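Local coordinates for protein 5-cytosine DNA methyltransferase (Entamoeba histolytica, PDB 3QV2) that probably transfers a methyl group from S-adenosylmethionine to carbon 5 of cytosine in tRNA or DNA, at residues S83-P88 / A105-H110; K155-S160 / I186-E191; I210-I215 / D265-N270; N277-I282 / Q303-S308. All blocks are in the same frame, centred on the assembly; numbering follows the deposited sequence.

Contact 1: S83-P88 / A105-H110. With SAH (S-adenosyl-L-homocysteine), chain B.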
# COMPACT_ATOMS: atom_id res chain seq x y z
N SER A 83 -0.83 7.90 1.45
CA SER A 83 0.33 7.10 1.81
C SER A 83 1.56 7.78 1.23
O SER A 83 1.99 7.47 0.12
CB SER A 83 0.19 5.67 1.28
OG SER A 83 -0.05 5.66 -0.11
N PRO A 84 2.13 8.73 1.99
CA PRO A 84 3.25 9.57 1.55
C PRO A 84 4.47 8.74 1.17
O PRO A 84 4.60 7.61 1.63
CB PRO A 84 3.56 10.41 2.79
CG PRO A 84 2.29 10.41 3.58
CD PRO A 84 1.69 9.06 3.36
N PRO A 85 5.36 9.30 0.33
CA PRO A 85 6.61 8.62 -0.02
C PRO A 85 7.30 8.10 1.24
O PRO A 85 7.37 8.82 2.24
CB PRO A 85 7.43 9.74 -0.66
CG PRO A 85 6.41 10.64 -1.26
CD PRO A 85 5.24 10.62 -0.32
N CYS A 86 7.79 6.87 1.19
CA CYS A 86 8.32 6.22 2.39
C CYS A 86 9.85 6.21 2.43
O CYS A 86 10.44 5.81 3.43
CB CYS A 86 7.80 4.79 2.48
SG CYS A 86 8.28 3.74 1.09
N GLN A 87 10.48 6.66 1.35
CA GLN A 87 11.94 6.65 1.26
C GLN A 87 12.64 7.34 2.43
O GLN A 87 13.60 6.80 2.98
CB GLN A 87 12.41 7.25 -0.07
CG GLN A 87 11.94 6.50 -1.31
CD GLN A 87 10.65 7.05 -1.88
OE1 GLN A 87 9.83 7.63 -1.15
NE2 GLN A 87 10.46 6.89 -3.18
N PRO A 88 12.17 8.54 2.81
CA PRO A 88 12.87 9.31 3.85
C PRO A 88 12.96 8.59 5.20
O PRO A 88 13.73 9.01 6.06
CB PRO A 88 11.99 10.56 4.00
CG PRO A 88 11.27 10.68 2.71
CD PRO A 88 11.01 9.27 2.27
N ALA A 105 9.77 14.41 1.61
CA ALA A 105 8.83 14.58 2.70
C ALA A 105 8.17 15.95 2.64
O ALA A 105 7.24 16.25 3.39
CB ALA A 105 9.52 14.39 4.04
N LYS A 106 8.66 16.78 1.72
CA LYS A 106 8.20 18.16 1.59
C LYS A 106 6.70 18.25 1.34
O LYS A 106 6.02 19.15 1.84
CB LYS A 106 8.97 18.87 0.47
CG LYS A 106 8.74 20.37 0.40
CD LYS A 106 9.69 21.03 -0.58
CE LYS A 106 9.53 22.54 -0.59
NZ LYS A 106 8.17 22.95 -1.04
N SER A 107 6.17 17.31 0.55
CA SER A 107 4.75 17.33 0.20
C SER A 107 3.84 17.05 1.40
O SER A 107 2.83 17.72 1.58
CB SER A 107 4.47 16.34 -0.93
OG SER A 107 5.02 15.06 -0.65
N VAL A 108 4.20 16.06 2.21
CA VAL A 108 3.36 15.67 3.34
C VAL A 108 3.45 16.69 4.48
O VAL A 108 2.48 16.90 5.21
CB VAL A 108 3.72 14.26 3.87
CG1 VAL A 108 5.07 14.27 4.56
CG2 VAL A 108 2.63 13.76 4.82
N LEU A 109 4.61 17.32 4.63
CA LEU A 109 4.76 18.39 5.61
C LEU A 109 3.95 19.61 5.19
O LEU A 109 3.34 20.28 6.02
CB LEU A 109 6.24 18.77 5.77
CG LEU A 109 7.13 17.77 6.50
CD1 LEU A 109 8.59 18.18 6.41
CD2 LEU A 109 6.69 17.63 7.95
N HIS A 110 3.95 19.88 3.89
CA HIS A 110 3.20 20.99 3.33
C HIS A 110 1.71 20.87 3.65
O HIS A 110 1.08 21.84 4.09
CB HIS A 110 3.39 21.04 1.81
CG HIS A 110 2.54 22.07 1.13
ND1 HIS A 110 2.58 23.40 1.45
CD2 HIS A 110 1.62 21.94 0.14
CE1 HIS A 110 1.72 24.06 0.69
NE2 HIS A 110 1.13 23.20 -0.12
N SAH B . -0.76 4.05 -2.00
CA SAH B . -0.63 4.18 -3.44
CB SAH B . 0.81 4.51 -3.82
CG SAH B . 1.67 5.27 -2.84
SD SAH B . 3.39 5.57 -3.30
C SAH B . -1.09 2.90 -4.10
O SAH B . -0.61 2.57 -5.22
OXT SAH B . -1.96 2.17 -3.53
C5' SAH B . 3.72 7.31 -3.21
C4' SAH B . 3.27 8.17 -4.33
O4' SAH B . 3.39 9.50 -3.95
C3' SAH B . 4.14 7.97 -5.49
O3' SAH B . 3.43 7.35 -6.51
C2' SAH B . 4.59 9.27 -5.92
O2' SAH B . 4.38 9.42 -7.28
C1' SAH B . 3.76 10.22 -5.16
N9 SAH B . 4.45 11.46 -4.94
C8 SAH B . 5.69 11.70 -4.49
N7 SAH B . 5.85 13.04 -4.47
C5 SAH B . 4.71 13.62 -4.91
C6 SAH B . 4.32 14.95 -5.09
N6 SAH B . 5.23 16.03 -4.78
N1 SAH B . 3.08 15.19 -5.55
C2 SAH B . 2.23 14.21 -5.84
N3 SAH B . 2.58 12.93 -5.68
C4 SAH B . 3.80 12.61 -5.21

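Contact 2: K155-S160 / I186-E191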
# COMPACT_ATOMS: atom_id res chain seq x y z
N LYS A 155 -5.62 7.35 16.47
CA LYS A 155 -5.28 5.97 16.79
C LYS A 155 -4.40 5.39 15.69
O LYS A 155 -4.68 5.56 14.51
CB LYS A 155 -6.53 5.12 16.98
CG LYS A 155 -7.29 5.42 18.26
CD LYS A 155 -7.79 4.15 18.92
CE LYS A 155 -8.46 4.45 20.25
NZ LYS A 155 -7.55 5.14 21.20
N ASP A 156 -3.34 4.70 16.10
CA ASP A 156 -2.39 4.14 15.15
C ASP A 156 -2.12 2.66 15.43
O ASP A 156 -2.34 2.18 16.54
CB ASP A 156 -1.09 4.94 15.18
CG ASP A 156 -0.45 4.97 16.56
OD1 ASP A 156 -1.15 4.64 17.54
OD2 ASP A 156 0.74 5.34 16.66
N ILE A 157 -1.63 1.95 14.42
CA ILE A 157 -1.33 0.53 14.57
C ILE A 157 -0.29 0.06 13.57
O ILE A 157 -0.29 0.48 12.41
CB ILE A 157 -2.61 -0.33 14.42
CG1 ILE A 157 -2.30 -1.80 14.73
CG2 ILE A 157 -3.18 -0.19 13.02
CD1 ILE A 157 -3.49 -2.72 14.59
N ILE A 158 0.60 -0.81 14.03
CA ILE A 158 1.54 -1.49 13.16
C ILE A 158 1.11 -2.94 13.04
O ILE A 158 1.12 -3.68 14.02
CB ILE A 158 2.98 -1.43 13.71
CG1 ILE A 158 3.48 0.01 13.75
CG2 ILE A 158 3.91 -2.30 12.88
CD1 ILE A 158 4.91 0.15 14.24
N CYS A 159 0.73 -3.35 11.83
CA CYS A 159 0.26 -4.72 11.63
C CYS A 159 0.58 -5.24 10.23
O CYS A 159 1.00 -4.48 9.36
CB CYS A 159 -1.25 -4.81 11.89
SG CYS A 159 -2.26 -3.83 10.76
N SER A 160 0.37 -6.53 10.03
CA SER A 160 0.67 -7.19 8.76
C SER A 160 -0.54 -7.99 8.28
O SER A 160 -1.36 -8.41 9.09
CB SER A 160 1.89 -8.11 8.93
OG SER A 160 2.22 -8.76 7.71
N ILE A 186 -10.39 -0.78 18.73
CA ILE A 186 -10.11 -1.27 17.39
C ILE A 186 -10.16 -2.79 17.40
O ILE A 186 -9.83 -3.42 18.40
CB ILE A 186 -8.72 -0.81 16.89
CG1 ILE A 186 -8.57 -1.12 15.40
CG2 ILE A 186 -7.61 -1.46 17.70
CD1 ILE A 186 -7.31 -0.55 14.79
N GLN A 187 -10.58 -3.38 16.28
CA GLN A 187 -10.68 -4.83 16.20
C GLN A 187 -10.29 -5.35 14.83
O GLN A 187 -10.64 -4.78 13.80
CB GLN A 187 -12.10 -5.28 16.55
CG GLN A 187 -13.16 -4.82 15.57
CD GLN A 187 -14.56 -5.22 16.00
OE1 GLN A 187 -15.51 -5.16 15.21
NE2 GLN A 187 -14.70 -5.63 17.25
N LEU A 188 -9.54 -6.45 14.83
CA LEU A 188 -9.19 -7.13 13.59
C LEU A 188 -9.95 -8.45 13.50
O LEU A 188 -10.07 -9.17 14.49
CB LEU A 188 -7.69 -7.40 13.53
CG LEU A 188 -6.77 -6.18 13.63
CD1 LEU A 188 -5.31 -6.61 13.74
CD2 LEU A 188 -6.96 -5.24 12.44
N HIS A 189 -10.48 -8.75 12.32
CA HIS A 189 -11.18 -10.01 12.10
C HIS A 189 -10.39 -10.86 11.12
O HIS A 189 -9.73 -10.33 10.22
CB HIS A 189 -12.59 -9.75 11.55
CG HIS A 189 -13.31 -8.64 12.24
ND1 HIS A 189 -13.63 -7.45 11.61
CD2 HIS A 189 -13.78 -8.52 13.51
CE1 HIS A 189 -14.26 -6.66 12.45
NE2 HIS A 189 -14.36 -7.28 13.61
N GLN A 190 -10.45 -12.17 11.29
CA GLN A 190 -9.77 -13.07 10.37
C GLN A 190 -10.51 -13.16 9.05
O GLN A 190 -11.71 -13.44 9.01
CB GLN A 190 -9.60 -14.46 10.99
CG GLN A 190 -8.66 -14.48 12.18
CD GLN A 190 -7.32 -13.84 11.87
OE1 GLN A 190 -6.56 -14.34 11.03
NE2 GLN A 190 -7.02 -12.73 12.53
N GLU A 191 -9.79 -12.90 7.96
CA GLU A 191 -10.38 -12.97 6.63
C GLU A 191 -10.72 -14.41 6.27
O GLU A 191 -10.09 -15.34 6.76
CB GLU A 191 -9.41 -12.38 5.60
CG GLU A 191 -10.10 -11.69 4.44
CD GLU A 191 -10.95 -10.52 4.89
OE1 GLU A 191 -10.38 -9.55 5.45
OE2 GLU A 191 -12.18 -10.56 4.69

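Contact 3: I210-I215 / D265-N270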
# COMPACT_ATOMS: atom_id res chain seq x y z
N ILE A 210 12.35 -18.45 -13.31
CA ILE A 210 13.70 -17.97 -13.04
C ILE A 210 14.70 -18.62 -14.00
O ILE A 210 14.76 -19.84 -14.10
CB ILE A 210 14.14 -18.30 -11.60
CG1 ILE A 210 12.96 -18.17 -10.64
CG2 ILE A 210 15.29 -17.40 -11.18
CD1 ILE A 210 12.45 -16.75 -10.48
N PRO A 211 15.48 -17.79 -14.72
CA PRO A 211 16.52 -18.29 -15.62
C PRO A 211 17.51 -19.19 -14.87
O PRO A 211 17.85 -18.90 -13.72
CB PRO A 211 17.21 -17.01 -16.09
CG PRO A 211 16.17 -15.95 -15.96
CD PRO A 211 15.39 -16.32 -14.73
N SER A 212 17.97 -20.25 -15.52
CA SER A 212 18.87 -21.21 -14.89
C SER A 212 20.16 -20.57 -14.39
O SER A 212 20.64 -20.90 -13.31
CB SER A 212 19.19 -22.36 -15.85
OG SER A 212 18.03 -23.11 -16.14
N ASP A 213 20.71 -19.64 -15.17
CA ASP A 213 21.95 -18.99 -14.79
C ASP A 213 21.79 -18.19 -13.51
O ASP A 213 22.69 -18.15 -12.67
CB ASP A 213 22.45 -18.08 -15.92
CG ASP A 213 21.57 -16.86 -16.13
OD1 ASP A 213 20.33 -17.02 -16.18
OD2 ASP A 213 22.12 -15.75 -16.24
N LEU A 214 20.63 -17.55 -13.35
CA LEU A 214 20.34 -16.78 -12.15
C LEU A 214 20.20 -17.70 -10.94
O LEU A 214 20.65 -17.37 -9.84
CB LEU A 214 19.07 -15.96 -12.34
CG LEU A 214 18.63 -15.09 -11.16
CD1 LEU A 214 19.79 -14.23 -10.67
CD2 LEU A 214 17.42 -14.24 -11.53
N ILE A 215 19.57 -18.85 -11.15
CA ILE A 215 19.40 -19.84 -10.09
C ILE A 215 20.74 -20.33 -9.57
O ILE A 215 20.95 -20.44 -8.36
CB ILE A 215 18.59 -21.05 -10.57
CG1 ILE A 215 17.15 -20.65 -10.90
CG2 ILE A 215 18.59 -22.14 -9.51
CD1 ILE A 215 16.27 -21.81 -11.32
N ASP A 265 20.45 -27.59 -6.94
CA ASP A 265 19.33 -28.43 -6.54
C ASP A 265 17.99 -27.77 -6.84
O ASP A 265 16.95 -28.42 -6.82
CB ASP A 265 19.42 -28.77 -5.05
CG ASP A 265 20.59 -29.67 -4.73
OD1 ASP A 265 21.04 -30.41 -5.64
OD2 ASP A 265 21.07 -29.65 -3.58
N LEU A 266 18.03 -26.47 -7.14
CA LEU A 266 16.81 -25.72 -7.44
C LEU A 266 16.49 -25.75 -8.93
O LEU A 266 15.39 -25.40 -9.35
CB LEU A 266 16.96 -24.27 -6.97
CG LEU A 266 17.17 -24.02 -5.47
CD1 LEU A 266 17.49 -22.56 -5.20
CD2 LEU A 266 15.96 -24.47 -4.67
N LEU A 267 17.47 -26.18 -9.73
CA LEU A 267 17.34 -26.18 -11.19
C LEU A 267 16.05 -26.81 -11.72
O LEU A 267 15.46 -26.31 -12.68
CB LEU A 267 18.56 -26.85 -11.84
CG LEU A 267 19.81 -25.98 -11.95
CD1 LEU A 267 20.98 -26.79 -12.50
CD2 LEU A 267 19.55 -24.75 -12.80
N ASN A 268 15.61 -27.90 -11.10
CA ASN A 268 14.43 -28.63 -11.56
C ASN A 268 13.26 -28.60 -10.59
O ASN A 268 12.77 -29.64 -10.16
CB ASN A 268 14.78 -30.08 -11.90
CG ASN A 268 15.59 -30.21 -13.18
OD1 ASN A 268 16.82 -30.25 -13.14
ND2 ASN A 268 14.91 -30.27 -14.31
N LYS A 269 12.82 -27.39 -10.24
CA LYS A 269 11.66 -27.23 -9.38
C LYS A 269 10.72 -26.20 -10.00
O LYS A 269 9.81 -25.69 -9.34
CB LYS A 269 12.08 -26.81 -7.97
CG LYS A 269 13.16 -27.71 -7.37
CD LYS A 269 13.50 -27.33 -5.94
CE LYS A 269 12.44 -27.81 -4.96
NZ LYS A 269 12.93 -27.78 -3.55
N ASN A 270 10.95 -25.90 -11.28
CA ASN A 270 10.10 -25.00 -12.05
C ASN A 270 9.82 -23.67 -11.35
O ASN A 270 8.70 -23.15 -11.42
CB ASN A 270 8.79 -25.69 -12.42
CG ASN A 270 9.00 -26.89 -13.32
OD1 ASN A 270 9.43 -27.95 -12.88
ND2 ASN A 270 8.70 -26.72 -14.61
O HOH W 1 16.29 -24.83 -14.83

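Contact 4: N277-I282 / Q303-S308. With SAH (S-adenosyl-L-homocysteine), chain B; SO4 (sulfate ion), chain E.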
# COMPACT_ATOMS: atom_id res chain seq x y z
N ASN A 277 -0.33 -9.79 -11.93
CA ASN A 277 -1.72 -10.07 -11.63
C ASN A 277 -1.88 -10.83 -10.32
O ASN A 277 -2.86 -10.64 -9.59
CB ASN A 277 -2.37 -10.84 -12.78
CG ASN A 277 -3.88 -10.91 -12.66
OD1 ASN A 277 -4.45 -11.96 -12.34
ND2 ASN A 277 -4.55 -9.79 -12.92
N GLU A 278 -0.91 -11.69 -10.01
CA GLU A 278 -0.94 -12.46 -8.77
C GLU A 278 -0.69 -11.58 -7.55
O GLU A 278 -1.35 -11.73 -6.52
CB GLU A 278 0.07 -13.61 -8.84
CG GLU A 278 -0.31 -14.71 -9.81
CD GLU A 278 0.74 -15.80 -9.92
OE1 GLU A 278 1.94 -15.49 -9.77
OE2 GLU A 278 0.36 -16.97 -10.14
N ILE A 279 0.27 -10.67 -7.66
CA ILE A 279 0.54 -9.72 -6.59
C ILE A 279 -0.69 -8.84 -6.38
O ILE A 279 -1.08 -8.56 -5.24
CB ILE A 279 1.73 -8.81 -6.93
CG1 ILE A 279 2.98 -9.65 -7.21
CG2 ILE A 279 1.98 -7.82 -5.80
CD1 ILE A 279 4.20 -8.83 -7.55
N LYS A 280 -1.30 -8.42 -7.48
CA LYS A 280 -2.50 -7.60 -7.44
C LYS A 280 -3.61 -8.27 -6.63
O LYS A 280 -4.30 -7.62 -5.85
CB LYS A 280 -2.99 -7.30 -8.87
CG LYS A 280 -4.15 -6.34 -8.96
CD LYS A 280 -5.49 -7.06 -8.89
CE LYS A 280 -5.62 -8.07 -10.02
NZ LYS A 280 -7.00 -8.63 -10.08
N LYS A 281 -3.76 -9.58 -6.81
CA LYS A 281 -4.75 -10.34 -6.06
C LYS A 281 -4.36 -10.49 -4.59
O LYS A 281 -5.21 -10.43 -3.70
CB LYS A 281 -4.98 -11.71 -6.70
CG LYS A 281 -5.83 -11.66 -7.96
CD LYS A 281 -6.02 -13.04 -8.57
CE LYS A 281 -4.74 -13.56 -9.18
NZ LYS A 281 -4.94 -14.88 -9.86
N ILE A 282 -3.07 -10.68 -4.34
CA ILE A 282 -2.57 -10.83 -2.97
C ILE A 282 -2.76 -9.54 -2.18
O ILE A 282 -3.02 -9.57 -0.97
CB ILE A 282 -1.09 -11.25 -2.94
CG1 ILE A 282 -0.92 -12.64 -3.57
CG2 ILE A 282 -0.57 -11.24 -1.52
CD1 ILE A 282 0.51 -13.14 -3.56
N GLN A 303 6.78 -2.39 -10.18
CA GLN A 303 7.19 -1.21 -9.43
C GLN A 303 6.01 -0.54 -8.73
O GLN A 303 6.08 -0.21 -7.54
CB GLN A 303 7.89 -0.21 -10.35
CG GLN A 303 9.18 -0.74 -10.95
CD GLN A 303 9.73 0.16 -12.04
OE1 GLN A 303 9.23 1.26 -12.26
NE2 GLN A 303 10.76 -0.32 -12.74
N CYS A 304 4.92 -0.35 -9.46
CA CYS A 304 3.71 0.25 -8.90
C CYS A 304 3.13 -0.63 -7.80
O CYS A 304 2.80 -0.15 -6.72
CB CYS A 304 2.67 0.49 -10.00
SG CYS A 304 3.14 1.74 -11.22
N LEU A 305 3.00 -1.92 -8.09
CA LEU A 305 2.46 -2.87 -7.12
C LEU A 305 3.32 -2.93 -5.86
O LEU A 305 2.79 -2.98 -4.75
CB LEU A 305 2.33 -4.26 -7.75
CG LEU A 305 1.23 -4.40 -8.81
CD1 LEU A 305 1.44 -5.64 -9.67
CD2 LEU A 305 -0.14 -4.43 -8.14
N GLY A 306 4.63 -2.94 -6.05
CA GLY A 306 5.56 -2.98 -4.93
C GLY A 306 5.40 -1.77 -4.02
O GLY A 306 5.67 -1.84 -2.82
N ASN A 307 4.94 -0.67 -4.59
CA ASN A 307 4.76 0.57 -3.84
C ASN A 307 3.33 0.76 -3.33
O ASN A 307 3.03 1.76 -2.67
CB ASN A 307 5.16 1.78 -4.69
CG ASN A 307 6.66 1.89 -4.87
OD1 ASN A 307 7.43 1.60 -3.95
ND2 ASN A 307 7.09 2.32 -6.06
N SER A 308 2.46 -0.20 -3.61
CA SER A 308 1.05 -0.09 -3.23
C SER A 308 0.82 -0.49 -1.78
O SER A 308 1.67 -0.26 -0.92
CB SER A 308 0.17 -0.93 -4.16
OG SER A 308 0.39 -2.32 -3.95
N SAH B . -0.76 4.05 -2.00
CA SAH B . -0.63 4.18 -3.44
CB SAH B . 0.81 4.51 -3.82
CG SAH B . 1.67 5.27 -2.84
SD SAH B . 3.39 5.57 -3.30
C SAH B . -1.09 2.90 -4.10
O SAH B . -0.61 2.57 -5.22
OXT SAH B . -1.96 2.17 -3.53
C5' SAH B . 3.72 7.31 -3.21
C4' SAH B . 3.27 8.17 -4.33
O4' SAH B . 3.39 9.50 -3.95
C3' SAH B . 4.14 7.97 -5.49
O3' SAH B . 3.43 7.35 -6.51
C2' SAH B . 4.59 9.27 -5.92
O2' SAH B . 4.38 9.42 -7.28
C1' SAH B . 3.76 10.22 -5.16
N9 SAH B . 4.45 11.46 -4.94
C8 SAH B . 5.69 11.70 -4.49
N7 SAH B . 5.85 13.04 -4.47
C5 SAH B . 4.71 13.62 -4.91
C6 SAH B . 4.32 14.95 -5.09
N6 SAH B . 5.23 16.03 -4.78
N1 SAH B . 3.08 15.19 -5.55
C2 SAH B . 2.23 14.21 -5.84
N3 SAH B . 2.58 12.93 -5.68
C4 SAH B . 3.80 12.61 -5.21
S SO4 E . -8.05 -14.40 -12.39
O1 SO4 E . -6.69 -14.33 -12.92
O2 SO4 E . -7.99 -14.90 -11.01
O3 SO4 E . -8.65 -13.06 -12.44
O4 SO4 E . -8.91 -15.28 -13.19

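Contact 1: S83-P88 / A105-H110
The amino N of SAH donates a short hydrogen bond to Ser83 OG (2.6 Å), just ahead of Pro84, Pro85 and Pro88, the prolines that pack against segment 105-110. The loop 83-88 is the Pro-Cys motif of the C5-cytosine methyltransferases, which follows strand 79-82 of the Rossmann-like sheet. Pro84 carries the tightest part of the packing: its CG lies 3.6 Å from Val108 CG2, and the two side chains cross at about a right angle. With chi1 at 70°, Val108 holds CG1 between its backbone N and carbonyl carbon and swings CG2 opposite that N, onto the proline ring. Val139 and Ile143 of helix 138-149 close over Val108. Further along, Pro88 CG touches Ala105 CB more loosely at 4.3 Å.

Between these two contacts the pocket is reached from both segments. Pro85 CG comes within 3.5 Å of adenine C8 of SAH, while Ser107 CB approaches the adenine amino group N6 at 3.9 Å. Cys86, the predicted catalytic cysteine, touches Asn130 of strand 125-130, and its SG stands 6.8 Å from the sulfur SD of SAH.

Contact 2: K155-S160 / I186-E191
This is a small apolar contact at the surface, where Ile157 of the edge strand 153-159 meets Ile186 and Leu188 of the long loop that follows strand 172-178. The strand closes one side of the mixed Rossmann-like sheet of the methyltransferase fold; its neighbour 172-178 is the one running antiparallel to the rest, and Ile157 is bonded through its backbone to Tyr174 there.

One methyl does the touching. Ile157 is fully extended, with CG1 opposite the backbone N (chi1 -174°) and CD1 carried straight on from it, so CD1 reaches beyond the strand to the loop. It meets Ile186 CD1 at 4.4 Å and Leu188 CD1 also at 4.4 Å, the two methyls approaching from directions about a right angle apart. Ile186 turns its other contacts to Leu317 and Tyr320 of helix 311-321 and to Met176, so the loop residue bridges sheet and C-terminal helix. Near the far end of the loop segment, Gln190 NE2 bonds to Asp163 O and Glu191 OE1 to Gln316.

Within the loop, Gln187 OE1 lies at the edge of the His189 ring, in its plane, and takes a weak hydrogen bond from NE2 at 2.9 Å and 141°.

Contact 3: I210-I215 / D265-N270
Ile215 and Leu266 face each other across the interface between helix 212-218 and the loop 265-270, their side chains set obliquely to one another. The branch methyl of the isoleucine does the work: CG2 lies opposite the backbone N (chi1 -65° for CG1), which directs it out from the helix against Leu266 CB at 3.7 Å. The other arm of Ile215, ending in CD1, passes 4.2 Å from Leu266 O, so CG2 meets the base of the leucine side chain and CD1 the carbonyl oxygen.

Leu267 meets the helix about one turn before Ile215, at Ser212. Its CD1 continues the chain away from CA (chi2 175°), and CD2 is the branch turned to the partner, resting 3.9 Å from Ser212 CB. The same CD2 is 4.3 Å from Ile215 CG2, so it touches both Ser212 and Ile215, three residues apart along the helix.

Beside the apolar packing the link becomes polar. A water lies 2.8 Å from Ser212 OG and donates a hydrogen bond to Leu267 O at 2.7 Å, tying the first turn of the helix to the loop backbone. The turn itself is closed by Ile215 N bonding to Pro211 O, with Pro211 as the N-cap residue. Next to the contact, Ile210 pairs through its backbone with Leu271 and packs on Ile249 of strand 249-251. This packing lies in the smaller lobe, which probably corresponds to the target-recognition domain of C5-cytosine methyltransferases.

Contact 4: N277-I282 / Q303-S308
Apolar packing joins the two helices, with Leu305 inserted against Ile279 and Lys280. Ile279 CG2 faces Leu305 CB at 4.1 Å, the two side chains running obliquely past each other. The CD2 methyl of the leucine lies instead against the helix backbone of its partner, 4.0 Å from Lys280 CA and nearly as close to CB. Lys280 contributes just this base: bent at chi2 (-89°) and again at chi3, it carries NZ away to the carbonyl O of Ser286.

Hydrogen bonding concentrates at the end of helix 298-306. Leu305 O accepts from Ser308 N at 3.0 Å and from Ser308 OG at 2.6 Å. The hydroxyl approaches with a C=O...OG angle of 131°, tilted 15° from the carbonyl plane, and is also bonded to His283 ND1. Beyond this turn Ser308 CA lies 3.7 Å from SAH O, a carboxylate oxygen.

Charge gathers on the outer side of helix 276-282. Lys281 NZ donates to O2 of a sulfate, probably from the crystallisation liquor, at 3.3 Å, and also forms a salt bridge with Asp201.

Gly306, Asn307 and Ser308 match the Gly-Asn-Ser of motif X of C5-cytosine methyltransferases. Helix 298-306 is wedged between two others: Leu305 faces helix 276-282, and Cys304 packs on Ile46 and Ile50 of helix 45-55.

How the contacts relate
Along the chain the four contacts follow one another in series, with none nested and none crossing. Contact 1 closes a short loop of 16 residues that leads from strand 79-82 to helix 106-115. Contact 2 then spans the hairpin of strands 153-159 and 172-178 and binds the following loop to the sheet's edge. Contact 3 closes the longest loop, 49 residues of the smaller lobe, its centre about 40 Å from that of contact 1. Contact 4 returns the chain to the large lobe, pairing helices 276-282 and 298-306. Contacts 1 and 4 both touch SAH, their nearest atoms about 6 Å apart; contacts 2 and 3 lie away from the SAH pocket and the predicted active site.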